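Local coordinates for uncharacterized protein (Thermus thermophilus HB8, PDB 6SCE) that probably acts in type III CRISPR defence as a DNA nuclease switched on by binding a cyclic oligoadenylate second messenger, at residues 189-193 and 212-216; 204-210 and 253-257; 230-235 and 246-250; 540-544 and 554-558. All coordinates share one frame; numbering follows the deposited sequence.

Overall arrangement
Interaction 1 comes first along the chain and closes a loop from strand 187-192 to helix 206-220. Interaction 2 opens before interaction 1 has closed, so the two cross. It uses the start of the same helix and packs it against the last turns of helix 240-257. Interaction 3 falls within the loop that interaction 2 closes and ties residues 230-235 to an earlier part of helix 240-257. These three touch one another, with Trp-192 bonded to His-231 and Met-204 packed against both. Interaction 4 follows separately as a hairpin in a C-terminal sheet. Glu-256 and Thr-540 join interactions 2 and 4 directly.

Interaction 1: 189-193 and 212-216; sequences YWYWV and FSGEA
Trp-190 stacks on Phe-212 inside a beta-alpha-beta unit formed by strand 187-192, helix 206-220 and strand 225-229. The contact is mainly aromatic, and Phe-212 sits between two tryptophans. On one face, the five-membered ring of Trp-190 makes an offset stack. The centroids are 4.2 Å apart and the planes differ by 17°. The overlap lies toward the rim, where Trp-190 CD1 is 3.3 Å from Phe-212 CZ. On the opposite face, the six-membered ring of Trp-192 comes edge-on in a T-shaped pair. Trp-192 CE3 leads, at 3.7 Å from Phe-212 CG. Trp-192 CB adds an off-centre CH-pi contact with the same phenyl ring. The indole NH of Trp-192 is taken up by His-231.

The aliphatic packing is small. Trp-190 CB rests on Ala-216 CB at 3.7 Å. CG of Trp-190 stands opposite the backbone N (chi1 -176°), and this sends the indole past Phe-212 to reach Glu-215. With a leucine in place of Trp-190, Phe-212 would probably lose the flat cover on one face and Glu-215 would be left without its indole mate.

One polar bond crosses the contact. Trp-190 NE1 donates to Glu-215 OE1 over 2.9 Å, at an N-H...O angle of 153°. The oxygen lies in the indole plane, but the NH meets it from above the carboxylate plane.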
# COMPACT_ATOMS: atom_id res chain seq x y z
N TYR A 189 11.43 3.77 -13.05
CA TYR A 189 12.08 4.42 -11.91
C TYR A 189 11.90 5.92 -12.07
O TYR A 189 11.95 6.43 -13.18
CB TYR A 189 13.57 4.08 -11.88
CG TYR A 189 13.86 2.61 -11.81
CD1 TYR A 189 13.86 1.83 -12.96
CD2 TYR A 189 14.12 1.99 -10.60
CE1 TYR A 189 14.10 0.47 -12.92
CE2 TYR A 189 14.39 0.62 -10.54
CZ TYR A 189 14.37 -0.13 -11.70
OH TYR A 189 14.60 -1.49 -11.63
N TRP A 190 11.65 6.61 -10.97
CA TRP A 190 11.53 8.07 -10.94
C TRP A 190 12.72 8.50 -10.07
O TRP A 190 12.80 8.17 -8.89
CB TRP A 190 10.20 8.46 -10.34
CG TRP A 190 9.87 9.93 -10.30
CD1 TRP A 190 9.43 10.63 -9.22
CD2 TRP A 190 9.93 10.87 -11.38
NE1 TRP A 190 9.21 11.95 -9.55
CE2 TRP A 190 9.52 12.12 -10.87
CE3 TRP A 190 10.30 10.77 -12.72
CZ2 TRP A 190 9.46 13.27 -11.66
CZ3 TRP A 190 10.25 11.92 -13.52
CH2 TRP A 190 9.81 13.15 -12.99
N TYR A 191 13.67 9.15 -10.71
CA TYR A 191 15.00 9.37 -10.13
C TYR A 191 15.20 10.86 -9.88
O TYR A 191 15.07 11.68 -10.78
CB TYR A 191 16.04 8.82 -11.08
CG TYR A 191 17.47 8.90 -10.62
CD1 TYR A 191 18.25 10.02 -10.89
CD2 TYR A 191 18.07 7.84 -9.97
CE1 TYR A 191 19.59 10.09 -10.51
CE2 TYR A 191 19.41 7.92 -9.57
CZ TYR A 191 20.15 9.03 -9.87
OH TYR A 191 21.47 9.07 -9.46
N TRP A 192 15.52 11.18 -8.64
CA TRP A 192 15.60 12.57 -8.13
C TRP A 192 16.85 13.23 -8.68
O TRP A 192 17.94 12.68 -8.59
CB TRP A 192 15.63 12.49 -6.61
CG TRP A 192 15.93 13.72 -5.76
CD1 TRP A 192 17.11 14.38 -5.67
CD2 TRP A 192 15.05 14.33 -4.81
NE1 TRP A 192 17.02 15.38 -4.73
CE2 TRP A 192 15.76 15.38 -4.19
CE3 TRP A 192 13.74 14.10 -4.41
CZ2 TRP A 192 15.20 16.20 -3.19
CZ3 TRP A 192 13.17 14.91 -3.43
CH2 TRP A 192 13.91 15.95 -2.83
N VAL A 193 16.67 14.40 -9.27
CA VAL A 193 17.79 15.19 -9.78
C VAL A 193 17.58 16.63 -9.32
O VAL A 193 16.45 17.13 -9.23
CB VAL A 193 17.93 15.13 -11.32
CG1 VAL A 193 18.37 13.74 -11.74
CG2 VAL A 193 16.64 15.52 -12.01
N PHE A 212 7.65 13.38 -3.72
CA PHE A 212 8.38 12.66 -4.74
C PHE A 212 7.90 11.21 -4.84
O PHE A 212 7.81 10.66 -5.91
CB PHE A 212 9.89 12.68 -4.44
CG PHE A 212 10.74 12.26 -5.58
CD1 PHE A 212 10.92 13.10 -6.66
CD2 PHE A 212 11.30 10.99 -5.60
CE1 PHE A 212 11.71 12.72 -7.72
CE2 PHE A 212 12.07 10.60 -6.68
CZ PHE A 212 12.27 11.46 -7.74
N SER A 213 7.63 10.61 -3.69
CA SER A 213 7.09 9.28 -3.65
C SER A 213 5.69 9.20 -4.30
O SER A 213 5.43 8.34 -5.13
CB SER A 213 7.04 8.79 -2.23
OG SER A 213 6.17 7.68 -2.19
N GLY A 214 4.81 10.12 -3.96
CA GLY A 214 3.49 10.16 -4.60
C GLY A 214 3.60 10.40 -6.10
O GLY A 214 2.87 9.79 -6.91
N GLU A 215 4.54 11.25 -6.48
CA GLU A 215 4.76 11.56 -7.88
C GLU A 215 5.22 10.34 -8.69
O GLU A 215 4.77 10.12 -9.83
CB GLU A 215 5.80 12.66 -7.97
CG GLU A 215 5.99 13.28 -9.30
CD GLU A 215 6.96 14.44 -9.25
OE1 GLU A 215 7.99 14.39 -8.51
OE2 GLU A 215 6.73 15.38 -10.02
N ALA A 216 6.12 9.56 -8.10
CA ALA A 216 6.62 8.32 -8.72
C ALA A 216 5.46 7.38 -8.96
O ALA A 216 5.37 6.75 -10.02
CB ALA A 216 7.65 7.64 -7.80

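Interaction 2: 204-210 and 253-257; sequences MSRKALS and WAREY
Met-204, present as selenomethionine, sets its backbone O at the edge of the Trp-253 ring, 3.4 Å from CZ3. This is a helix-helix contact: the start of helix 206-220 packs beside the last turns of helix 240-257. The two helical segments cross at -37°.

Ser-205 is the N-cap of the first helix. Ser-205 OG accepts from Ala-208 N in a capping bond of 2.9 Å.

Arg-206 makes the largest share of the contact from this segment. Its CB sits over the six-membered ring of Trp-253, 3.9 Å from the centroid, in a CH-pi contact. The chain then bends at chi3 (-95°), which brings the guanidinium to Tyr-257 and Glu-256. NH2 grips both. Arg-206 NH2 donates to Tyr-257 OH at 2.6 Å, close to the guanidinium plane. Arg-206 NH2 also forms a salt bridge with Glu-256 OE2 at 2.8 Å, tilted from that plane. Trp-253 NE1 lies over one guanidinium face, but the planes are 49° apart, so the two groups do not stack flat. Glu-256 OE2 is also bonded to Thr-540 OG1, and its OE1 to Tyr-434 OH. The site therefore reaches the C-terminal sheet.

Leu-209 CD1 packs on Trp-253 CB at 3.8 Å. Last comes Ser-210, whose CB stands over the middle of the Tyr-257 ring, 3.4 Å from its centroid.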
# COMPACT_ATOMS: atom_id res chain seq x y z
N MSE A 204 17.24 18.44 2.46
CA MSE A 204 16.11 17.72 1.83
C MSE A 204 14.95 17.82 2.77
O MSE A 204 15.14 17.61 3.98
CB MSE A 204 16.44 16.26 1.67
CG MSE A 204 17.79 16.05 1.01
SE MSE A 204 18.18 14.18 0.58
CE MSE A 204 17.48 14.22 -1.28
N SER A 205 13.76 18.13 2.29
CA SER A 205 12.62 18.26 3.20
C SER A 205 11.72 17.05 3.23
O SER A 205 11.65 16.27 2.27
CB SER A 205 11.81 19.50 2.89
OG SER A 205 11.14 19.40 1.66
N ARG A 206 11.02 16.91 4.35
CA ARG A 206 9.99 15.92 4.49
C ARG A 206 8.93 16.14 3.40
O ARG A 206 8.49 15.17 2.78
CB ARG A 206 9.36 16.00 5.89
CG ARG A 206 8.36 14.91 6.19
CD ARG A 206 7.48 15.24 7.39
NE ARG A 206 7.96 14.68 8.65
CZ ARG A 206 7.95 13.38 8.98
NH1 ARG A 206 8.39 12.99 10.17
NH2 ARG A 206 7.52 12.45 8.12
N LYS A 207 8.57 17.40 3.13
CA LYS A 207 7.58 17.73 2.10
C LYS A 207 8.05 17.25 0.72
O LYS A 207 7.27 16.63 -0.00
CB LYS A 207 7.30 19.23 2.03
CG LYS A 207 6.65 19.83 3.28
N ALA A 208 9.30 17.52 0.35
CA ALA A 208 9.77 17.17 -0.99
C ALA A 208 9.91 15.65 -1.14
O ALA A 208 9.60 15.11 -2.20
CB ALA A 208 11.09 17.86 -1.32
N LEU A 209 10.39 14.97 -0.10
CA LEU A 209 10.51 13.51 -0.13
C LEU A 209 9.15 12.82 -0.25
O LEU A 209 8.99 11.92 -1.07
CB LEU A 209 11.25 13.00 1.08
CG LEU A 209 12.73 13.33 1.09
CD1 LEU A 209 13.31 12.95 2.44
CD2 LEU A 209 13.49 12.66 -0.05
N SER A 210 8.15 13.30 0.49
CA SER A 210 6.84 12.67 0.44
C SER A 210 6.19 12.91 -0.90
O SER A 210 5.61 11.99 -1.50
CB SER A 210 5.94 13.15 1.60
OG SER A 210 5.61 14.51 1.51
N TRP A 253 12.48 9.74 7.09
CA TRP A 253 11.51 10.24 6.12
C TRP A 253 11.39 9.33 4.89
O TRP A 253 10.28 9.03 4.45
CB TRP A 253 11.85 11.66 5.73
CG TRP A 253 11.81 12.61 6.87
CD1 TRP A 253 11.16 12.44 8.05
CD2 TRP A 253 12.44 13.89 6.94
NE1 TRP A 253 11.34 13.53 8.85
CE2 TRP A 253 12.13 14.44 8.20
CE3 TRP A 253 13.25 14.62 6.08
CZ2 TRP A 253 12.60 15.69 8.62
CZ3 TRP A 253 13.73 15.88 6.49
CH2 TRP A 253 13.38 16.40 7.74
N ALA A 254 12.52 8.89 4.34
CA ALA A 254 12.53 8.02 3.17
C ALA A 254 11.84 6.69 3.44
O ALA A 254 11.09 6.19 2.59
CB ALA A 254 13.94 7.78 2.68
N ARG A 255 12.12 6.09 4.60
CA ARG A 255 11.44 4.87 4.96
C ARG A 255 9.92 5.11 5.08
O ARG A 255 9.14 4.32 4.56
CB ARG A 255 11.99 4.29 6.26
CG ARG A 255 11.38 2.94 6.61
CD ARG A 255 11.96 2.34 7.88
NE ARG A 255 13.09 1.45 7.60
CZ ARG A 255 13.67 0.67 8.52
NH1 ARG A 255 13.24 0.67 9.78
NH2 ARG A 255 14.69 -0.10 8.17
N GLU A 256 9.54 6.20 5.72
CA GLU A 256 8.14 6.53 5.95
C GLU A 256 7.34 6.71 4.67
O GLU A 256 6.20 6.25 4.58
CB GLU A 256 8.03 7.76 6.82
CG GLU A 256 6.59 8.17 7.10
CD GLU A 256 6.43 8.80 8.44
OE1 GLU A 256 6.63 8.07 9.44
OE2 GLU A 256 6.10 10.01 8.49
N TYR A 257 7.92 7.35 3.66
CA TYR A 257 7.19 7.58 2.41
C TYR A 257 7.52 6.64 1.27
O TYR A 257 7.07 6.85 0.13
CB TYR A 257 7.37 9.02 1.99
CG TYR A 257 7.00 10.00 3.06
CD1 TYR A 257 5.72 10.03 3.61
CD2 TYR A 257 7.93 10.93 3.52
CE1 TYR A 257 5.39 10.95 4.60
CE2 TYR A 257 7.61 11.85 4.49
CZ TYR A 257 6.35 11.86 5.03
OH TYR A 257 6.08 12.81 6.01

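Interaction 3: 230-235 and 246-250; sequences YHKAHL and VFARW
Phe-247 points its edge at the face of Tyr-230 in a T-shaped pair. The centroids are 4.9 Å apart and the planes meet at 64°. Phe-247 CE1 does the touching and stands over the middle of the tyrosine ring. Tyr-230 holds CG between its backbone N and carbonyl carbon (chi1 62°), which turns the ring broadside to Phe-247. An alanine at Tyr-230 is likely to leave Phe-247 without its aromatic partner and freer to swing.

The other apolar contacts centre on Leu-235, whose two methyls divide the work. Leu-235 CD2 meets Trp-250 CZ3 at 3.6 Å and Val-246 CG1 at 3.7 Å. Leu-235 CD1 meets Phe-247 CD1 at 3.8 Å. Tyr-230 CB also packs on Trp-250 CE3.

No hydrogen bond crosses between the segments. His-231 O lies at the edge of the indole, 3.4 Å from Trp-250 CH2. The polar ring atoms turn to the preceding loop: Trp-250 NE1 bonds Asp-203, and His-234 ND1 bonds Ala-201 O.

The contact follows strand 225-229 and joins helix 232-236 to helix 240-257, with Leu-261 of the outermost strand 260-262 touching both Tyr-230 and Trp-250.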
# COMPACT_ATOMS: atom_id res chain seq x y z
N TYR A 230 20.90 10.92 -1.91
CA TYR A 230 20.88 11.91 -0.86
C TYR A 230 21.94 13.00 -1.10
O TYR A 230 22.92 12.79 -1.83
CB TYR A 230 20.98 11.27 0.53
CG TYR A 230 22.23 10.48 0.84
CD1 TYR A 230 23.41 11.13 1.16
CD2 TYR A 230 22.21 9.08 0.88
CE1 TYR A 230 24.55 10.40 1.48
CE2 TYR A 230 23.35 8.36 1.20
CZ TYR A 230 24.52 9.02 1.50
OH TYR A 230 25.65 8.30 1.82
N HIS A 231 21.69 14.15 -0.51
CA HIS A 231 22.47 15.37 -0.74
C HIS A 231 23.74 15.38 0.14
O HIS A 231 23.80 16.09 1.15
CB HIS A 231 21.61 16.58 -0.43
CG HIS A 231 20.57 16.86 -1.47
ND1 HIS A 231 19.76 17.98 -1.42
CD2 HIS A 231 20.19 16.18 -2.58
CE1 HIS A 231 18.95 17.98 -2.46
NE2 HIS A 231 19.19 16.90 -3.18
N LYS A 232 24.71 14.62 -0.30
CA LYS A 232 25.95 14.43 0.42
C LYS A 232 26.69 15.76 0.59
O LYS A 232 27.29 15.98 1.64
CB LYS A 232 26.84 13.41 -0.27
CG LYS A 232 27.93 12.89 0.66
CD LYS A 232 28.80 11.88 -0.02
CE LYS A 232 28.19 10.50 0.03
NZ LYS A 232 29.12 9.52 -0.59
N ALA A 233 26.62 16.64 -0.41
CA ALA A 233 27.25 17.94 -0.30
C ALA A 233 26.65 18.75 0.86
O ALA A 233 27.36 19.43 1.59
CB ALA A 233 27.18 18.72 -1.59
N HIS A 234 25.34 18.66 1.06
CA HIS A 234 24.76 19.29 2.23
C HIS A 234 25.28 18.69 3.55
O HIS A 234 25.56 19.42 4.50
CB HIS A 234 23.24 19.22 2.25
CG HIS A 234 22.64 19.92 3.42
ND1 HIS A 234 22.58 21.29 3.52
CD2 HIS A 234 22.08 19.43 4.56
CE1 HIS A 234 22.00 21.62 4.65
NE2 HIS A 234 21.68 20.51 5.30
N LEU A 235 25.38 17.37 3.61
CA LEU A 235 25.90 16.70 4.81
C LEU A 235 27.34 17.17 5.13
O LEU A 235 27.69 17.35 6.31
CB LEU A 235 25.91 15.20 4.62
CG LEU A 235 24.55 14.50 4.54
CD1 LEU A 235 24.79 13.01 4.40
CD2 LEU A 235 23.66 14.85 5.71
N VAL A 246 20.93 15.05 10.67
CA VAL A 246 20.32 15.37 9.38
C VAL A 246 20.10 14.11 8.58
O VAL A 246 19.00 13.88 8.06
CB VAL A 246 21.18 16.35 8.57
CG1 VAL A 246 20.65 16.46 7.13
CG2 VAL A 246 21.19 17.71 9.23
N PHE A 247 21.14 13.28 8.51
CA PHE A 247 21.08 12.05 7.77
C PHE A 247 20.05 11.06 8.31
O PHE A 247 19.33 10.39 7.52
CB PHE A 247 22.43 11.36 7.75
CG PHE A 247 22.49 10.21 6.82
CD1 PHE A 247 22.19 10.39 5.48
CD2 PHE A 247 22.80 8.94 7.28
CE1 PHE A 247 22.22 9.32 4.60
CE2 PHE A 247 22.83 7.85 6.40
CZ PHE A 247 22.53 8.05 5.06
N ALA A 248 19.98 10.96 9.63
CA ALA A 248 18.99 10.11 10.29
C ALA A 248 17.56 10.57 9.96
O ALA A 248 16.68 9.74 9.76
CB ALA A 248 19.20 10.11 11.81
N ARG A 249 17.36 11.87 9.91
CA ARG A 249 16.06 12.45 9.53
C ARG A 249 15.67 12.06 8.11
O ARG A 249 14.55 11.61 7.88
CB ARG A 249 16.06 13.96 9.67
CG ARG A 249 15.97 14.46 11.11
CD ARG A 249 15.63 15.93 11.17
NE ARG A 249 16.73 16.82 10.76
CZ ARG A 249 17.64 17.34 11.58
NH1 ARG A 249 17.66 17.03 12.88
NH2 ARG A 249 18.57 18.16 11.11
N TRP A 250 16.59 12.22 7.17
CA TRP A 250 16.37 11.79 5.76
C TRP A 250 16.05 10.30 5.62
O TRP A 250 15.14 9.89 4.87
CB TRP A 250 17.59 12.08 4.89
CG TRP A 250 17.95 13.52 4.79
CD1 TRP A 250 17.23 14.60 5.20
CD2 TRP A 250 19.13 14.04 4.19
NE1 TRP A 250 17.90 15.76 4.92
CE2 TRP A 250 19.07 15.44 4.29
CE3 TRP A 250 20.24 13.45 3.58
CZ2 TRP A 250 20.10 16.26 3.82
CZ3 TRP A 250 21.26 14.27 3.11
CH2 TRP A 250 21.16 15.65 3.21

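Interaction 4: 540-544 and 554-558; sequences TEVDG and FVECK
Asp-543 and Gly-544 both face Val-555, which makes a classic beta bulge in the antiparallel hairpin of strands 541-548 and 551-558. Asp-543 N donates to Val-555 O at 3.1 Å. Val-555 N in turn donates to Gly-544 O at 2.8 Å. The chain turns a corner at Asp-543, and its carboxylate lies against the partner strand.

Asp-543 OD2 accepts from the backbone N of Cys-557 at 2.8 Å. The bond is nearly straight (169°) and uses the anti lone pair of OD2, which probably limits how the carboxylate can turn. The bond of Glu-556 from backbone to CB leads away from the other segment, but a bend at chi2 (73°) brings the carboxylate back. Glu-556 OE1 then lies 3.6 Å from Asp-543 OD2, with the two carboxylate planes 30° apart. Arg-567 forms a salt bridge with the same OE1. Lys-558 NZ makes a long ion pair of 3.7 Å with Glu-556 OE2.

The rest is packing. Val-555 CB lies 3.6 Å from Gly-544 O, against a bare backbone where a side chain would have little room. Val-542 CG1 touches Phe-554 CD1 at 4.3 Å. Val-555 and Cys-557 meet helix 499-513, and Phe-554 meets helix 561-579.

An aspartate beside a Glu-x-Lys strand fits the PD-(D/E)xK nuclease signature. Glu-502 brings a further carboxylate close to Asp-543 OD1. Such a gathering of acidic groups with a nearby lysine is consistent with a metal-dependent DNA-cutting centre, as in that family.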
# COMPACT_ATOMS: atom_id res chain seq x y z
N THR A 540 6.57 11.88 13.34
CA THR A 540 5.29 12.38 12.80
C THR A 540 4.23 12.45 13.89
O THR A 540 4.08 11.52 14.68
CB THR A 540 4.76 11.54 11.62
OG1 THR A 540 5.65 11.65 10.50
CG2 THR A 540 3.40 12.03 11.16
N GLU A 541 3.48 13.55 13.91
CA GLU A 541 2.47 13.81 14.93
C GLU A 541 1.12 13.73 14.31
O GLU A 541 0.94 14.17 13.18
CB GLU A 541 2.62 15.22 15.50
CG GLU A 541 3.70 15.38 16.53
CD GLU A 541 4.00 16.83 16.85
OE1 GLU A 541 3.04 17.63 16.94
OE2 GLU A 541 5.20 17.17 16.99
N VAL A 542 0.14 13.22 15.05
CA VAL A 542 -1.23 13.27 14.60
C VAL A 542 -2.13 13.80 15.71
O VAL A 542 -1.84 13.63 16.88
CB VAL A 542 -1.74 11.87 14.15
CG1 VAL A 542 -0.95 11.37 12.95
CG2 VAL A 542 -1.67 10.90 15.31
N ASP A 543 -3.29 14.34 15.32
CA ASP A 543 -4.28 14.87 16.28
C ASP A 543 -5.34 13.86 16.72
O ASP A 543 -6.12 14.11 17.65
CB ASP A 543 -4.96 16.08 15.66
CG ASP A 543 -4.00 17.24 15.45
OD1 ASP A 543 -2.94 17.25 16.09
OD2 ASP A 543 -4.31 18.11 14.61
N GLY A 544 -5.37 12.71 16.04
CA GLY A 544 -6.27 11.65 16.40
C GLY A 544 -6.09 10.48 15.44
O GLY A 544 -5.49 10.61 14.38
N PHE A 554 -6.33 8.78 10.08
CA PHE A 554 -5.61 9.77 10.86
C PHE A 554 -6.42 11.06 10.84
O PHE A 554 -7.02 11.41 9.81
CB PHE A 554 -4.23 10.04 10.26
CG PHE A 554 -3.32 8.85 10.31
CD1 PHE A 554 -3.21 8.09 11.46
CD2 PHE A 554 -2.56 8.51 9.20
CE1 PHE A 554 -2.36 6.99 11.50
CE2 PHE A 554 -1.71 7.42 9.24
CZ PHE A 554 -1.60 6.67 10.38
N VAL A 555 -6.42 11.76 11.96
CA VAL A 555 -7.22 12.97 12.12
C VAL A 555 -6.29 14.18 12.24
O VAL A 555 -5.27 14.13 12.96
CB VAL A 555 -8.10 12.90 13.38
CG1 VAL A 555 -8.99 14.14 13.50
CG2 VAL A 555 -8.95 11.64 13.38
N GLU A 556 -6.63 15.25 11.51
CA GLU A 556 -5.91 16.54 11.66
C GLU A 556 -6.94 17.59 12.03
O GLU A 556 -7.96 17.70 11.36
CB GLU A 556 -5.19 16.93 10.36
CG GLU A 556 -4.43 18.26 10.41
CD GLU A 556 -3.15 18.21 11.23
OE1 GLU A 556 -2.68 17.10 11.56
OE2 GLU A 556 -2.60 19.29 11.53
N CYS A 557 -6.65 18.34 13.09
CA CYS A 557 -7.56 19.35 13.66
C CYS A 557 -6.90 20.71 13.61
O CYS A 557 -5.81 20.88 14.15
CB CYS A 557 -7.86 19.03 15.12
SG CYS A 557 -8.87 17.56 15.35
N LYS A 558 -7.57 21.67 12.97
CA LYS A 558 -7.02 23.02 12.79
C LYS A 558 -8.09 24.08 13.08
O LYS A 558 -9.29 23.81 12.95
CB LYS A 558 -6.47 23.20 11.37
CG LYS A 558 -5.15 22.47 11.09
CD LYS A 558 -4.03 22.96 12.00
CE LYS A 558 -2.67 22.75 11.37
NZ LYS A 558 -1.59 22.79 12.38